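Local coordinates for dihydropyrimidinase (Brevibacillus agri, PDB 3SFW), which probably catalyses the zinc-dependent hydrolytic ring opening of dihydropyrimidines and related cyclic amides, as a barrel-fold member of the amidohydrolase family, at residues P213-G218 with C242-R247; P265-L270 with W287-R292; G339-D344 with N416-M421. All coordinates share one frame; numbering follows the deposited sequence.

Interaction 1: residues P213-G218 with C242-R247; sequences PPEAEG and CADAVR. With ACT (acetate ion), chain C.
C242, D244 and E217 carry most of the surface where helix 214-230 meets helix 243-254, two neighbouring helices of the amidohydrolase barrel. Their first turns run almost side by side, the axes 8.1 Å apart and inclined by 20°. C242, the N-cap residue of the second helix, aims its thiol at the first: SG lies 3.8 Å from CB of P214 and 3.7 Å from CD of E217, and so sits between a proline ring and a carboxylate. E217 reaches this place by stretching out, with CG anti to the backbone N (chi1 172°) and the chain extended beyond it. Its OE2 ends 3.6 Å from the methyl CB of A245, while OE1 is gripped by S241 and by a salt bridge to R292.

Two residues beyond C242, the carboxylate of D244 lies against bare backbone. OD2 comes within 3.3 Å of CA of G218, exactly where a side chain on that residue would collide with it. The other oxygen, OD1, accepts from a water at 2.9 Å, and the same water gives its second hydrogen to the backbone O of E215, also at 2.9 Å. R248 pairs with OD2 through a salt bridge.

The segments are thus joined by van der Waals contact and one shared water rather than by direct polar bonds. D244 and E217 each find a positive partner outside the segments, and the bridge from D244 to R248 probably eases the nearness of the E215 carboxylate, whose OE2 lies 5.2 Å from D244 OD1.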
ATOM      1  N   PRO A 213      17.235  12.009   8.437  1.00 15.84           N
ATOM      2  CA  PRO A 213      15.767  12.029   8.393  1.00 13.09           C
ATOM      3  C   PRO A 213      15.163  10.636   8.307  1.00 14.93           C
ATOM      4  O   PRO A 213      15.847   9.680   7.888  1.00 14.96           O
ATOM      5  CB  PRO A 213      15.448  12.796   7.105  1.00 15.80           C
ATOM      6  CG  PRO A 213      16.735  13.395   6.636  1.00 17.94           C
ATOM      7  CD  PRO A 213      17.830  12.544   7.197  1.00 15.33           C
ATOM      8  N   PRO A 214      13.896  10.501   8.702  1.00 14.67           N
ATOM      9  CA  PRO A 214      13.310   9.142   8.753  1.00 14.83           C
ATOM     10  C   PRO A 214      13.289   8.446   7.408  1.00 14.02           C
ATOM     11  O   PRO A 214      13.314   7.221   7.341  1.00 13.03           O
ATOM     12  CB  PRO A 214      11.876   9.377   9.276  1.00 19.42           C
ATOM     13  CG  PRO A 214      11.693  10.864   9.303  1.00 18.81           C
ATOM     14  CD  PRO A 214      13.020  11.528   9.295  1.00 14.72           C
ATOM     15  N   GLU A 215      13.169   9.224   6.324  1.00 11.93           N
ATOM     16  CA  GLU A 215      13.208   8.651   4.994  1.00 14.32           C
ATOM     17  C   GLU A 215      14.492   7.855   4.744  1.00 12.54           C
ATOM     18  O   GLU A 215      14.455   6.907   3.978  1.00 12.80           O
ATOM     19  CB  GLU A 215      13.036   9.745   3.942  1.00 17.90           C
ATOM     20  CG  GLU A 215      11.609  10.392   3.976  1.00 25.31           C
ATOM     21  CD  GLU A 215      11.356  11.502   5.056  1.00 32.56           C
ATOM     22  OE1 GLU A 215      12.263  11.943   5.807  1.00 21.99           O
ATOM     23  OE2 GLU A 215      10.183  11.936   5.143  1.00 37.58           O
ATOM     24  N   ALA A 216      15.591   8.247   5.387  1.00 12.21           N
ATOM     25  CA  ALA A 216      16.894   7.558   5.227  1.00 10.62           C
ATOM     26  C   ALA A 216      16.871   6.178   5.926  1.00 12.91           C
ATOM     27  O   ALA A 216      17.542   5.225   5.490  1.00 11.51           O
ATOM     28  CB  ALA A 216      18.032   8.435   5.818  1.00 10.19           C
ATOM     29  N   GLU A 217      16.160   6.122   7.057  1.00 11.43           N
ATOM     30  CA  GLU A 217      15.967   4.861   7.771  1.00 12.15           C
ATOM     31  C   GLU A 217      14.996   4.022   6.977  1.00 13.67           C
ATOM     32  O   GLU A 217      15.204   2.817   6.771  1.00 13.19           O
ATOM     33  CB  GLU A 217      15.449   5.099   9.186  1.00 13.16           C
ATOM     34  CG  GLU A 217      15.065   3.786   9.867  1.00 10.45           C
ATOM     35  CD  GLU A 217      14.527   3.964  11.279  1.00 14.38           C
ATOM     36  OE1 GLU A 217      14.849   4.953  11.969  1.00 13.77           O
ATOM     37  OE2 GLU A 217      13.847   3.054  11.739  1.00 12.01           O
ATOM     38  N   GLY A 218      13.932   4.638   6.475  1.00 11.49           N
ATOM     39  CA  GLY A 218      12.986   3.878   5.641  1.00 10.09           C
ATOM     40  C   GLY A 218      13.705   3.255   4.436  1.00 10.31           C
ATOM     41  O   GLY A 218      13.448   2.090   4.056  1.00 11.67           O
ATOM     42  N   CYS A 242      10.697   4.589  13.359  1.00 10.79           N
ATOM     43  CA  CYS A 242       9.765   5.459  12.638  1.00 12.60           C
ATOM     44  C   CYS A 242       8.762   4.727  11.793  1.00 12.94           C
ATOM     45  O   CYS A 242       8.941   3.545  11.429  1.00 10.72           O
ATOM     46  CB  CYS A 242      10.499   6.476  11.771  1.00 11.18           C
ATOM     47  SG  CYS A 242      11.437   5.769  10.388  1.00 15.55           S
ATOM     48  N   ALA A 243       7.651   5.416  11.541  1.00 13.87           N
ATOM     49  CA  ALA A 243       6.542   4.831  10.782  1.00 12.04           C
ATOM     50  C   ALA A 243       6.956   4.413   9.382  1.00 11.64           C
ATOM     51  O   ALA A 243       6.519   3.356   8.904  1.00 11.03           O
ATOM     52  CB  ALA A 243       5.327   5.834  10.718  1.00 10.74           C
ATOM     53  N   ASP A 244       7.877   5.151   8.762  1.00 12.25           N
ATOM     54  CA  ASP A 244       8.335   4.804   7.411  1.00 13.88           C
ATOM     55  C   ASP A 244       8.884   3.362   7.421  1.00 15.18           C
ATOM     56  O   ASP A 244       8.548   2.558   6.551  1.00 13.81           O
ATOM     57  CB  ASP A 244       9.433   5.783   7.004  1.00 15.05           C
ATOM     58  CG  ASP A 244       9.816   5.679   5.536  1.00 23.84           C
ATOM     59  OD1 ASP A 244      10.141   6.743   4.965  1.00 28.93           O
ATOM     60  OD2 ASP A 244       9.861   4.566   4.951  1.00 27.11           O
ATOM     61  N   ALA A 245       9.698   3.052   8.423  1.00 11.47           N
ATOM     62  CA  ALA A 245      10.284   1.718   8.536  1.00 11.34           C
ATOM     63  C   ALA A 245       9.241   0.674   8.929  1.00 11.80           C
ATOM     64  O   ALA A 245       9.230  -0.453   8.367  1.00 11.05           O
ATOM     65  CB  ALA A 245      11.438   1.716   9.500  1.00 10.65           C
ATOM     66  N   VAL A 246       8.365   1.027   9.866  1.00 10.45           N
ATOM     67  CA  VAL A 246       7.288   0.094  10.246  1.00  9.78           C
ATOM     68  C   VAL A 246       6.458  -0.326   9.031  1.00 11.95           C
ATOM     69  O   VAL A 246       6.203  -1.509   8.818  1.00 10.27           O
ATOM     70  CB  VAL A 246       6.344   0.721  11.296  1.00  9.64           C
ATOM     71  CG1 VAL A 246       5.120  -0.188  11.493  1.00 12.54           C
ATOM     72  CG2 VAL A 246       7.082   0.923  12.671  1.00 12.04           C
ATOM     73  N   ARG A 247       6.074   0.643   8.200  1.00 10.64           N
ATOM     74  CA  ARG A 247       5.253   0.331   7.008  1.00 13.15           C
ATOM     75  C   ARG A 247       5.944  -0.685   6.091  1.00 11.03           C
ATOM     76  O   ARG A 247       5.294  -1.550   5.524  1.00 12.54           O
ATOM     77  CB  ARG A 247       4.973   1.629   6.189  1.00 12.08           C
ATOM     78  CG  ARG A 247       4.101   2.585   6.961  1.00 13.06           C
ATOM     79  CD  ARG A 247       4.175   4.009   6.380  1.00 16.09           C
ATOM     80  NE  ARG A 247       3.528   4.952   7.279  1.00 17.36           N
ATOM     81  CZ  ARG A 247       3.704   6.271   7.220  1.00 19.10           C
ATOM     82  NH1 ARG A 247       4.517   6.780   6.303  1.00 19.96           N
ATOM     83  NH2 ARG A 247       3.087   7.072   8.077  1.00 19.13           N
TER
HETATM   84  C   ACT C 462       1.177   4.616  10.134  1.00 21.25           C
HETATM   85  O   ACT C 462       1.244   5.870  10.140  1.00 22.48           O
HETATM   86  OXT ACT C 462       0.229   4.013  10.775  1.00 24.02           O
HETATM   87  CH3 ACT C 462       2.202   3.895   9.414  1.00  9.66           C
HETATM   88  O   HOH W   1      11.959   6.096   2.805  1.00 28.77           O

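Interaction 2: residues P265-L270 with W287-R292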
ATOM      1  N   PRO A 265      13.062   1.388  24.094  1.00 10.83           N
ATOM      2  CA  PRO A 265      12.240   2.255  24.923  1.00 10.85           C
ATOM      3  C   PRO A 265      12.373   3.726  24.518  1.00 11.78           C
ATOM      4  O   PRO A 265      11.395   4.468  24.589  1.00 12.29           O
ATOM      5  CB  PRO A 265      12.819   2.061  26.324  1.00 12.90           C
ATOM      6  CG  PRO A 265      13.433   0.677  26.298  1.00 11.72           C
ATOM      7  CD  PRO A 265      13.945   0.510  24.886  1.00 11.99           C
ATOM      8  N   GLN A 266      13.581   4.153  24.145  1.00 10.75           N
ATOM      9  CA  GLN A 266      13.796   5.589  23.767  1.00 13.35           C
ATOM     10  C   GLN A 266      12.919   6.044  22.609  1.00 12.52           C
ATOM     11  O   GLN A 266      12.470   7.194  22.574  1.00 13.48           O
ATOM     12  CB  GLN A 266      15.290   5.906  23.506  1.00 11.52           C
ATOM     13  CG  GLN A 266      16.008   5.028  22.404  1.00 11.79           C
ATOM     14  CD  GLN A 266      16.514   3.699  22.990  1.00 11.90           C
ATOM     15  OE1 GLN A 266      15.880   3.123  23.881  1.00 10.95           O
ATOM     16  NE2 GLN A 266      17.622   3.201  22.471  1.00 11.20           N
ATOM     17  N   TYR A 267      12.579   5.130  21.704  1.00  9.78           N
ATOM     18  CA  TYR A 267      11.761   5.530  20.549  1.00  9.07           C
ATOM     19  C   TYR A 267      10.275   5.470  20.872  1.00 11.16           C
ATOM     20  O   TYR A 267       9.480   6.015  20.144  1.00 12.51           O
ATOM     21  CB  TYR A 267      12.106   4.697  19.300  1.00 10.40           C
ATOM     22  CG  TYR A 267      13.584   4.769  18.984  1.00  9.25           C
ATOM     23  CD1 TYR A 267      14.404   3.635  19.097  1.00  9.22           C
ATOM     24  CD2 TYR A 267      14.166   5.996  18.590  1.00  9.54           C
ATOM     25  CE1 TYR A 267      15.780   3.703  18.855  1.00  9.88           C
ATOM     26  CE2 TYR A 267      15.527   6.070  18.306  1.00  7.85           C
ATOM     27  CZ  TYR A 267      16.332   4.928  18.437  1.00 11.42           C
ATOM     28  OH  TYR A 267      17.687   5.029  18.139  1.00 11.45           O
ATOM     29  N   LEU A 268       9.928   4.793  21.977  1.00 10.46           N
ATOM     30  CA  LEU A 268       8.547   4.693  22.443  1.00 11.11           C
ATOM     31  C   LEU A 268       8.088   5.897  23.271  1.00 13.61           C
ATOM     32  O   LEU A 268       6.922   6.259  23.214  1.00 12.50           O
ATOM     33  CB  LEU A 268       8.270   3.368  23.199  1.00  9.90           C
ATOM     34  CG  LEU A 268       8.461   2.107  22.329  1.00 11.23           C
ATOM     35  CD1 LEU A 268       8.471   0.831  23.267  1.00 11.25           C
ATOM     36  CD2 LEU A 268       7.351   2.031  21.261  1.00 13.32           C
ATOM     37  N   VAL A 269       8.999   6.481  24.048  1.00 11.47           N
ATOM     38  CA  VAL A 269       8.624   7.394  25.104  1.00 11.36           C
ATOM     39  C   VAL A 269       9.369   8.732  25.014  1.00 13.71           C
ATOM     40  O   VAL A 269       9.038   9.651  25.771  1.00 13.97           O
ATOM     41  CB  VAL A 269       8.796   6.737  26.540  1.00 14.65           C
ATOM     42  CG1 VAL A 269      10.285   6.608  26.970  1.00 14.10           C
ATOM     43  CG2 VAL A 269       8.072   7.501  27.589  1.00 27.11           C
ATOM     44  N   LEU A 270      10.380   8.809  24.153  1.00 10.84           N
ATOM     45  CA  LEU A 270      11.117  10.069  23.933  1.00 11.58           C
ATOM     46  C   LEU A 270      10.995  10.550  22.512  1.00 12.54           C
ATOM     47  O   LEU A 270      10.657   9.777  21.624  1.00 13.95           O
ATOM     48  CB  LEU A 270      12.612   9.921  24.279  1.00 11.42           C
ATOM     49  CG  LEU A 270      12.958   9.470  25.707  1.00 12.76           C
ATOM     50  CD1 LEU A 270      14.484   9.262  25.841  1.00 11.63           C
ATOM     51  CD2 LEU A 270      12.527  10.504  26.756  1.00 12.74           C
ATOM     52  N   TRP A 287      21.827   9.616  19.861  1.00 12.91           N
ATOM     53  CA  TRP A 287      22.018   8.178  19.532  1.00 12.93           C
ATOM     54  C   TRP A 287      21.336   8.014  18.194  1.00 11.91           C
ATOM     55  O   TRP A 287      20.667   8.952  17.720  1.00 13.28           O
ATOM     56  CB  TRP A 287      21.358   7.251  20.575  1.00 12.32           C
ATOM     57  CG  TRP A 287      19.958   7.660  20.987  1.00  9.24           C
ATOM     58  CD1 TRP A 287      18.835   7.619  20.219  1.00 11.12           C
ATOM     59  CD2 TRP A 287      19.545   8.063  22.311  1.00 10.36           C
ATOM     60  NE1 TRP A 287      17.722   7.998  20.993  1.00 10.59           N
ATOM     61  CE2 TRP A 287      18.149   8.277  22.270  1.00 11.68           C
ATOM     62  CE3 TRP A 287      20.248   8.318  23.519  1.00 12.52           C
ATOM     63  CZ2 TRP A 287      17.426   8.735  23.397  1.00 12.04           C
ATOM     64  CZ3 TRP A 287      19.531   8.687  24.648  1.00 11.90           C
ATOM     65  CH2 TRP A 287      18.125   8.852  24.594  1.00 13.80           C
ATOM     66  N   SER A 288      21.564   6.878  17.521  1.00 11.59           N
ATOM     67  CA  SER A 288      21.125   6.763  16.117  1.00  9.35           C
ATOM     68  C   SER A 288      20.394   5.445  15.960  1.00 13.09           C
ATOM     69  O   SER A 288      20.767   4.500  16.610  1.00 13.36           O
ATOM     70  CB  SER A 288      22.333   6.755  15.178  1.00 13.76           C
ATOM     71  OG  SER A 288      23.048   7.990  15.297  1.00 15.43           O
ATOM     72  N   PRO A 289      19.325   5.399  15.160  1.00 11.17           N
ATOM     73  CA  PRO A 289      18.630   6.525  14.532  1.00 10.56           C
ATOM     74  C   PRO A 289      18.197   7.525  15.550  1.00 10.94           C
ATOM     75  O   PRO A 289      18.073   7.220  16.729  1.00 10.53           O
ATOM     76  CB  PRO A 289      17.393   5.880  13.885  1.00 13.80           C
ATOM     77  CG  PRO A 289      17.208   4.584  14.634  1.00 16.98           C
ATOM     78  CD  PRO A 289      18.599   4.124  14.947  1.00 14.50           C
ATOM     79  N   PRO A 290      18.030   8.784  15.108  1.00  9.75           N
ATOM     80  CA  PRO A 290      17.744   9.817  16.109  1.00 10.52           C
ATOM     81  C   PRO A 290      16.320   9.693  16.645  1.00 12.93           C
ATOM     82  O   PRO A 290      15.442   9.118  15.997  1.00 12.11           O
ATOM     83  CB  PRO A 290      17.893  11.118  15.298  1.00 11.60           C
ATOM     84  CG  PRO A 290      17.506  10.718  13.863  1.00 12.94           C
ATOM     85  CD  PRO A 290      18.005   9.259  13.722  1.00 11.99           C
ATOM     86  N   LEU A 291      16.051  10.371  17.745  1.00 11.01           N
ATOM     87  CA  LEU A 291      14.672  10.546  18.219  1.00 12.30           C
ATOM     88  C   LEU A 291      13.838  11.225  17.130  1.00 13.33           C
ATOM     89  O   LEU A 291      14.387  11.983  16.314  1.00 13.51           O
ATOM     90  CB  LEU A 291      14.699  11.392  19.508  1.00 12.27           C
ATOM     91  CG  LEU A 291      15.301  10.668  20.706  1.00 13.94           C
ATOM     92  CD1 LEU A 291      15.241  11.576  21.958  1.00 12.72           C
ATOM     93  CD2 LEU A 291      14.520   9.363  20.979  1.00 13.93           C
ATOM     94  N   ARG A 292      12.539  10.906  17.101  1.00 12.58           N
ATOM     95  CA  ARG A 292      11.632  11.212  15.989  1.00 13.12           C
ATOM     96  C   ARG A 292      10.506  12.125  16.478  1.00 11.09           C
ATOM     97  O   ARG A 292      10.251  12.256  17.694  1.00 11.72           O
ATOM     98  CB  ARG A 292      10.988   9.916  15.454  1.00  9.83           C
ATOM     99  CG  ARG A 292      12.016   8.859  15.006  1.00  9.94           C
ATOM    100  CD  ARG A 292      12.966   9.493  13.914  1.00 10.86           C
ATOM    101  NE  ARG A 292      13.717   8.453  13.165  1.00 13.48           N
ATOM    102  CZ  ARG A 292      14.624   8.730  12.228  1.00 14.32           C
ATOM    103  NH1 ARG A 292      14.872  10.010  11.870  1.00 11.77           N
ATOM    104  NH2 ARG A 292      15.233   7.741  11.574  1.00 13.45           N
TER
HETATM  105  O   HOH W   2      11.652   8.895  18.978  1.00 12.89           O
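The loop that follows barrel strand 258-263 near the two-zinc site folds back on itself here, Y267 of the short helix 265-269 reaching P289 of its returning limb. The phenol of Y267 donates to the backbone O of P289 at 2.6 Å, lying in the carbonyl plane on a lone pair with a C=O...O angle of 138°. That bond grips the loop just after the cis peptide joining S288 to P289.

Beside it, the five-membered ring of W287 stands perpendicular to the ring of Y267, its centroid 5.6 Å from that of the phenol. Q266 fills the angle between them. With chi1 at 57°, its CG is placed over the centre of the tyrosine ring and, 3.5 Å above the indole plane, over the rim of the tryptophan, while CB touches W287 CZ2 at 3.5 Å. L270 meets the indole differently, bringing CD1 to its edge 3.9 Å from CZ2. The methyl CD2 of L291 lies 3.4 Å from O of Q266 and also packs on CB of L270. W287 NE1 is buried without a polar partner, and a water bridges L270 O to R292 N.

Around this core, Y267 rests on L300 of helix 295-305, P290 on helix 206-210, and R292 on P214 of helix 214-230. P289 packs on H239, a zinc ligand, beyond the end of strand 234-237.

Interaction 3: residues G339-D344 with N416-M421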
ATOM      1  N   GLY A 339      22.727   5.822  24.186  1.00 14.32           N
ATOM      2  CA  GLY A 339      22.067   6.179  25.467  1.00 10.50           C
ATOM      3  C   GLY A 339      22.157   5.118  26.557  1.00 11.88           C
ATOM      4  O   GLY A 339      22.474   3.949  26.258  1.00 14.03           O
ATOM      5  N   PRO A 340      21.888   5.495  27.835  1.00 11.26           N
ATOM      6  CA  PRO A 340      21.864   4.544  28.933  1.00 12.84           C
ATOM      7  C   PRO A 340      20.483   4.020  29.137  1.00 13.02           C
ATOM      8  O   PRO A 340      19.645   4.678  29.774  1.00 12.99           O
ATOM      9  CB  PRO A 340      22.330   5.376  30.176  1.00 13.56           C
ATOM     10  CG  PRO A 340      22.604   6.816  29.625  1.00 14.51           C
ATOM     11  CD  PRO A 340      21.771   6.884  28.320  1.00 12.44           C
ATOM     12  N   ILE A 341      20.225   2.861  28.539  1.00  9.43           N
ATOM     13  CA  ILE A 341      18.869   2.360  28.396  1.00 11.61           C
ATOM     14  C   ILE A 341      18.676   0.967  29.070  1.00 12.68           C
ATOM     15  O   ILE A 341      17.544   0.511  29.278  1.00 11.69           O
ATOM     16  CB  ILE A 341      18.508   2.255  26.857  1.00  8.94           C
ATOM     17  CG1 ILE A 341      18.892   3.512  26.075  1.00 10.46           C
ATOM     18  CG2 ILE A 341      16.979   1.941  26.665  1.00 13.40           C
ATOM     19  CD1 ILE A 341      18.123   4.789  26.557  1.00 10.27           C
ATOM     20  N   ILE A 342      19.761   0.283  29.402  1.00 11.37           N
ATOM     21  CA  ILE A 342      19.610  -1.140  29.790  1.00 11.31           C
ATOM     22  C   ILE A 342      18.717  -1.340  31.025  1.00 11.94           C
ATOM     23  O   ILE A 342      17.959  -2.314  31.111  1.00 11.49           O
ATOM     24  CB  ILE A 342      20.966  -1.834  29.936  1.00  9.54           C
ATOM     25  CG1 ILE A 342      20.820  -3.356  29.766  1.00 11.43           C
ATOM     26  CG2 ILE A 342      21.646  -1.491  31.321  1.00 10.25           C
ATOM     27  CD1 ILE A 342      22.241  -4.049  29.637  1.00 11.14           C
ATOM     28  N   GLU A 343      18.801  -0.420  31.990  1.00  8.70           N
ATOM     29  CA  GLU A 343      18.205  -0.681  33.264  1.00 10.21           C
ATOM     30  C   GLU A 343      16.687  -0.451  33.280  1.00 13.88           C
ATOM     31  O   GLU A 343      15.947  -1.153  33.977  1.00 15.53           O
ATOM     32  CB  GLU A 343      18.857   0.207  34.323  1.00  8.98           C
ATOM     33  CG  GLU A 343      18.370  -0.125  35.737  1.00 11.13           C
ATOM     34  CD  GLU A 343      19.278   0.451  36.823  1.00 13.88           C
ATOM     35  OE1 GLU A 343      20.401   0.911  36.507  1.00 15.48           O
ATOM     36  OE2 GLU A 343      18.859   0.412  38.004  1.00 14.93           O
ATOM     37  N   ASP A 344      16.218   0.452  32.436  1.00 13.12           N
ATOM     38  CA  ASP A 344      14.802   0.867  32.514  1.00 10.00           C
ATOM     39  C   ASP A 344      13.898   0.220  31.481  1.00 12.58           C
ATOM     40  O   ASP A 344      12.647   0.451  31.481  1.00 12.63           O
ATOM     41  CB  ASP A 344      14.698   2.375  32.517  1.00 10.02           C
ATOM     42  CG  ASP A 344      15.414   2.970  33.703  1.00 14.97           C
ATOM     43  OD1 ASP A 344      15.155   2.497  34.850  1.00 13.92           O
ATOM     44  OD2 ASP A 344      16.318   3.793  33.472  1.00 13.37           O
ATOM     45  N   ASN A 416      20.549   9.942  33.486  1.00 14.09           N
ATOM     46  CA  ASN A 416      19.556   8.987  32.974  1.00 13.14           C
ATOM     47  C   ASN A 416      18.632   9.747  32.045  1.00 14.35           C
ATOM     48  O   ASN A 416      18.100  10.814  32.424  1.00 15.16           O
ATOM     49  CB  ASN A 416      18.794   8.418  34.154  1.00 13.80           C
ATOM     50  CG  ASN A 416      17.895   7.254  33.760  1.00 15.99           C
ATOM     51  OD1 ASN A 416      16.990   7.420  32.942  1.00 13.98           O
ATOM     52  ND2 ASN A 416      18.160   6.075  34.327  1.00 12.94           N
ATOM     53  N   PRO A 417      18.471   9.267  30.798  1.00 14.51           N
ATOM     54  CA  PRO A 417      17.657  10.024  29.838  1.00 14.85           C
ATOM     55  C   PRO A 417      16.173  10.058  30.185  1.00 12.01           C
ATOM     56  O   PRO A 417      15.442  10.889  29.652  1.00 13.92           O
ATOM     57  CB  PRO A 417      17.899   9.294  28.495  1.00 14.80           C
ATOM     58  CG  PRO A 417      18.197   7.835  28.945  1.00 13.24           C
ATOM     59  CD  PRO A 417      18.943   7.965  30.268  1.00 11.26           C
ATOM     60  N   PHE A 418      15.749   9.177  31.089  1.00 13.13           N
ATOM     61  CA  PHE A 418      14.411   9.185  31.607  1.00 12.90           C
ATOM     62  C   PHE A 418      14.265   9.915  32.953  1.00 14.19           C
ATOM     63  O   PHE A 418      13.287   9.716  33.659  1.00 16.14           O
ATOM     64  CB  PHE A 418      13.881   7.729  31.727  1.00 13.10           C
ATOM     65  CG  PHE A 418      14.096   6.919  30.475  1.00 10.90           C
ATOM     66  CD1 PHE A 418      13.395   7.224  29.303  1.00 10.44           C
ATOM     67  CD2 PHE A 418      15.093   5.897  30.432  1.00 12.86           C
ATOM     68  CE1 PHE A 418      13.618   6.481  28.091  1.00 10.91           C
ATOM     69  CE2 PHE A 418      15.317   5.165  29.235  1.00 14.73           C
ATOM     70  CZ  PHE A 418      14.588   5.445  28.076  1.00 13.00           C
ATOM     71  N   GLU A 419      15.259  10.723  33.308  1.00 13.28           N
ATOM     72  CA  GLU A 419      15.236  11.477  34.559  1.00 12.70           C
ATOM     73  C   GLU A 419      13.866  12.106  34.837  1.00 14.70           C
ATOM     74  O   GLU A 419      13.351  12.881  34.038  1.00 12.97           O
ATOM     75  CB  GLU A 419      16.332  12.540  34.536  1.00 14.52           C
ATOM     76  CG  GLU A 419      16.529  13.221  35.925  1.00 15.76           C
ATOM     77  CD  GLU A 419      17.104  12.281  36.946  1.00 17.16           C
ATOM     78  OE1 GLU A 419      18.037  11.502  36.581  1.00 15.85           O
ATOM     79  OE2 GLU A 419      16.696  12.393  38.144  1.00 16.96           O
ATOM     80  N   GLY A 420      13.339  11.837  36.020  1.00 14.30           N
ATOM     81  CA  GLY A 420      12.042  12.419  36.454  1.00 16.79           C
ATOM     82  C   GLY A 420      10.810  11.657  35.997  1.00 20.11           C
ATOM     83  O   GLY A 420       9.699  11.994  36.387  1.00 19.15           O
ATOM     84  N   MET A 421      10.985  10.636  35.145  1.00 16.52           N
ATOM     85  CA  MET A 421       9.815   9.885  34.649  1.00 16.31           C
ATOM     86  C   MET A 421       9.102   9.133  35.754  1.00 15.51           C
ATOM     87  O   MET A 421       9.708   8.355  36.482  1.00 15.23           O
ATOM     88  CB  MET A 421      10.230   8.890  33.550  1.00 14.09           C
ATOM     89  CG  MET A 421       9.024   8.284  32.823  1.00 17.90           C
ATOM     90  SD  MET A 421       9.747   7.146  31.620  1.00 18.68           S
ATOM     91  CE  MET A 421       8.254   6.337  31.014  1.00 19.45           C
TER
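P340 and N416 bring the two irregular backbones closest, CA to CA 6.4 Å, and beyond N416 the chain passes through a type I turn to E419, then a type II turn from F418 to M421. The second turn needs G420: at its phi of 85° a CB would jam against the preceding carbonyl O.

N416 is the polar hub. With CG anti to the backbone N (chi1 -171°), its amide reaches across, and ND2 points an N-H at OD2 of D344 over 3.1 Å, nearly straight at 172°; the oxygen lies in the amide plane and is approached nearly along its C-O bond. The amide OD1 turns back and accepts from N of F418 at 2.8 Å, closing an Asx turn. Three hydrogen bonds, to D344, F418 N and H409 ND1, probably fix the amide's rotation. A leucine in this position would probably leave the D344 carboxylate without its N-H mate, and F418 N without the acceptor that closes the turn.

The rest is mostly apolar. The rings of P340 and P417 slide past each other, CD to CD 3.6 Å, with O of P340 3.4 Å from the same CD of P417. I341 extends CD1 into the corner between P417 and F418, 3.9 Å from CG of P417 and equally far from CE2 of F418, crossing the phenylalanine at about a right angle. The phenyl ring also presents its edge to OD2 of D344, CD2 being 3.9 Å away.

The contact thus ties the loop leading into helix 345-354 to the one entering strand 422-432. F418 packs on I348 of that helix and on V269 of helix 265-269, I341 rests on P265 and Q266, and I342 faces helix 74-83.

The three interactions follow one another along the chain, all within its amidohydrolase-family region, and form a row with interaction 2 in the middle. Its centre lies 13 Å from that of interaction 1 and 12 Å from that of interaction 3, whereas the outer two are 24 Å apart and do not touch. A salt bridge links the helix pair 214-230 and 243-254 to the loop after helix 265-269. On the other flank the joint is packing, with W287 on G339 and V269 on M421. Loops after strands 234-237, 258-263 and 311-312 are thereby joined to one another and, through interaction 3, to the loop before strand 422-432; the side chain of P289 lies about 5 Å from a zinc ion.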